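Local coordinates for FixK2 protein (Bradyrhizobium japonicum, PDB 4I2O) that probably acts as a DNA-binding transcription factor of the CRP/FNR superfamily linked to nitrogen fixation, at residues E141-H144 against A145-M149. The protein carries 1 engineered substitution. Residues are numbered along the deposited sequence; the frame is centred on the assembly and turned at random.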
loop_
_atom_site.group_PDB
_atom_site.type_symbol
_atom_site.label_atom_id
_atom_site.label_comp_id
_atom_site.label_asym_id
_atom_site.label_seq_id
_atom_site.Cartn_x
_atom_site.Cartn_y
_atom_site.Cartn_z
ATOM N N GLU A 141 -3.765 1.574 -8.375
ATOM C CA GLU A 141 -3.749 0.643 -7.226
ATOM C C GLU A 141 -2.719 1.050 -6.191
ATOM O O GLU A 141 -2.970 1.003 -4.970
ATOM C CB GLU A 141 -3.399 -0.766 -7.712
ATOM C CG GLU A 141 -4.561 -1.358 -8.560
ATOM C CD GLU A 141 -4.196 -2.759 -9.083
ATOM O OE1 GLU A 141 -4.056 -3.685 -8.260
ATOM O OE2 GLU A 141 -4.057 -2.914 -10.299
ATOM N N LEU A 142 -1.543 1.479 -6.670
ATOM C CA LEU A 142 -0.495 1.970 -5.781
ATOM C C LEU A 142 -0.940 3.234 -4.991
ATOM O O LEU A 142 -0.668 3.350 -3.752
ATOM C CB LEU A 142 0.779 2.223 -6.584
ATOM C CG LEU A 142 1.966 2.802 -5.773
ATOM C CD1 LEU A 142 2.432 1.891 -4.610
ATOM C CD2 LEU A 142 3.151 3.099 -6.742
ATOM N N ARG A 143 -1.591 4.171 -5.656
ATOM C CA ARG A 143 -2.041 5.389 -5.002
ATOM C C ARG A 143 -3.049 4.989 -3.924
ATOM O O ARG A 143 -2.974 5.471 -2.798
ATOM C CB ARG A 143 -2.694 6.314 -6.013
ATOM C CG ARG A 143 -3.265 7.605 -5.423
ATOM C CD ARG A 143 -3.782 8.541 -6.546
ATOM N NE ARG A 143 -4.876 7.929 -7.311
ATOM C CZ ARG A 143 -4.796 7.481 -8.571
ATOM N NH1 ARG A 143 -3.657 7.579 -9.288
ATOM N NH2 ARG A 143 -5.877 6.928 -9.124
ATOM N N HIS A 144 -3.974 4.080 -4.251
ATOM C CA HIS A 144 -4.907 3.631 -3.209
ATOM C C HIS A 144 -4.195 2.992 -1.996
ATOM O O HIS A 144 -4.558 3.293 -0.852
ATOM C CB HIS A 144 -5.905 2.637 -3.815
ATOM C CG HIS A 144 -7.094 2.354 -2.931
ATOM N ND1 HIS A 144 -7.050 1.410 -1.944
ATOM C CD2 HIS A 144 -8.349 2.881 -2.915
ATOM C CE1 HIS A 144 -8.235 1.386 -1.305
ATOM N NE2 HIS A 144 -9.033 2.256 -1.888
ATOM N N ALA A 145 -3.177 2.157 -2.246
ATOM C CA ALA A 145 -2.475 1.442 -1.200
ATOM C C ALA A 145 -1.671 2.429 -0.372
ATOM O O ALA A 145 -1.622 2.269 0.870
ATOM C CB ALA A 145 -1.543 0.306 -1.791
ATOM N N GLU A 146 -1.060 3.424 -1.016
ATOM C CA GLU A 146 -0.331 4.492 -0.255
ATOM C C GLU A 146 -1.239 5.238 0.723
ATOM O O GLU A 146 -0.919 5.429 1.925
ATOM C CB GLU A 146 0.339 5.493 -1.223
ATOM C CG GLU A 146 1.524 4.851 -1.999
ATOM C CD GLU A 146 2.023 5.673 -3.180
ATOM O OE1 GLU A 146 1.292 6.568 -3.696
ATOM O OE2 GLU A 146 3.197 5.451 -3.578
ATOM N N ASP A 147 -2.395 5.652 0.242
ATOM C CA ASP A 147 -3.356 6.316 1.128
ATOM C C ASP A 147 -3.769 5.360 2.211
ATOM O O ASP A 147 -3.956 5.779 3.392
ATOM C CB ASP A 147 -4.628 6.735 0.331
ATOM C CG ASP A 147 -4.396 7.931 -0.581
ATOM O OD1 ASP A 147 -3.371 8.640 -0.429
ATOM O OD2 ASP A 147 -5.275 8.185 -1.451
ATOM N N HIS A 148 -3.997 4.083 1.834
ATOM C CA HIS A 148 -4.461 3.111 2.818
ATOM C C HIS A 148 -3.374 2.795 3.853
ATOM O O HIS A 148 -3.696 2.547 5.019
ATOM C CB HIS A 148 -4.947 1.834 2.177
ATOM C CG HIS A 148 -6.112 1.259 2.864
ATOM N ND1 HIS A 148 -7.253 1.994 3.169
ATOM C CD2 HIS A 148 -6.337 0.005 3.312
ATOM C CE1 HIS A 148 -8.085 1.223 3.835
ATOM N NE2 HIS A 148 -7.566 0.000 3.916
ATOM N N MET A 149 -2.093 2.827 3.485
ATOM C CA MET A 149 -1.078 2.720 4.568
ATOM C C MET A 149 -1.149 3.805 5.590
ATOM O O MET A 149 -0.951 3.561 6.803
ATOM C CB MET A 149 0.338 2.694 3.946
ATOM C CG MET A 149 0.608 1.399 3.158
ATOM S SD MET A 149 2.351 1.358 2.552
ATOM C CE MET A 149 2.388 2.442 1.159
#
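The long helix 128-154, which packs against its copy in the second subunit, carries this contact, where L142 and E146 cross at a slant and the rings of H144 and H148 stand one turn apart. Four successive i to i+4 backbone hydrogen bonds run from A145, E146, D147 and H148 back to E141, L142, R143 and H144; the one from E146 N to L142 O is 2.8 Å long. L142 has CG anti to its own N (chi1 178°), which lays the branched end beside the carboxylate of E146, with L142 CG 3.7 Å from E146 OE2. E146 runs extended beyond CG, and CG, set beside the backbone N (chi1 -69°), lies 3.2 Å from L142 O. Replacing E146 by an alanine would probably leave the branch of L142 without the chain that flanks it, and L102 of the second subunit without part of its packing partner. On another side of the helix the imidazoles of H144 and H148 are nearly parallel, their planes 30° apart, but so far slid that they barely overlap, with centroids 5.8 Å apart. Each ring is held by a bond of its own rather than by the other: H144 NE2 is hydrogen-bonded to E167 OE2, and H148 NE2 to Y190 O, while the H148 ring also stacks on that of Y190. These bonds tie the helix to 157-172 and 184-191 of the DNA-binding part. A145 packs on A145 of the second subunit, a pairing of small side chains consistent with a close approach of the two helices, and M149 of this chain lies against that same alanine. The arrangement is that of the dimerisation helix of the CRP/FNR fold, which links the cyclic-nucleotide-binding-like beta domain to the helix-turn-helix domain.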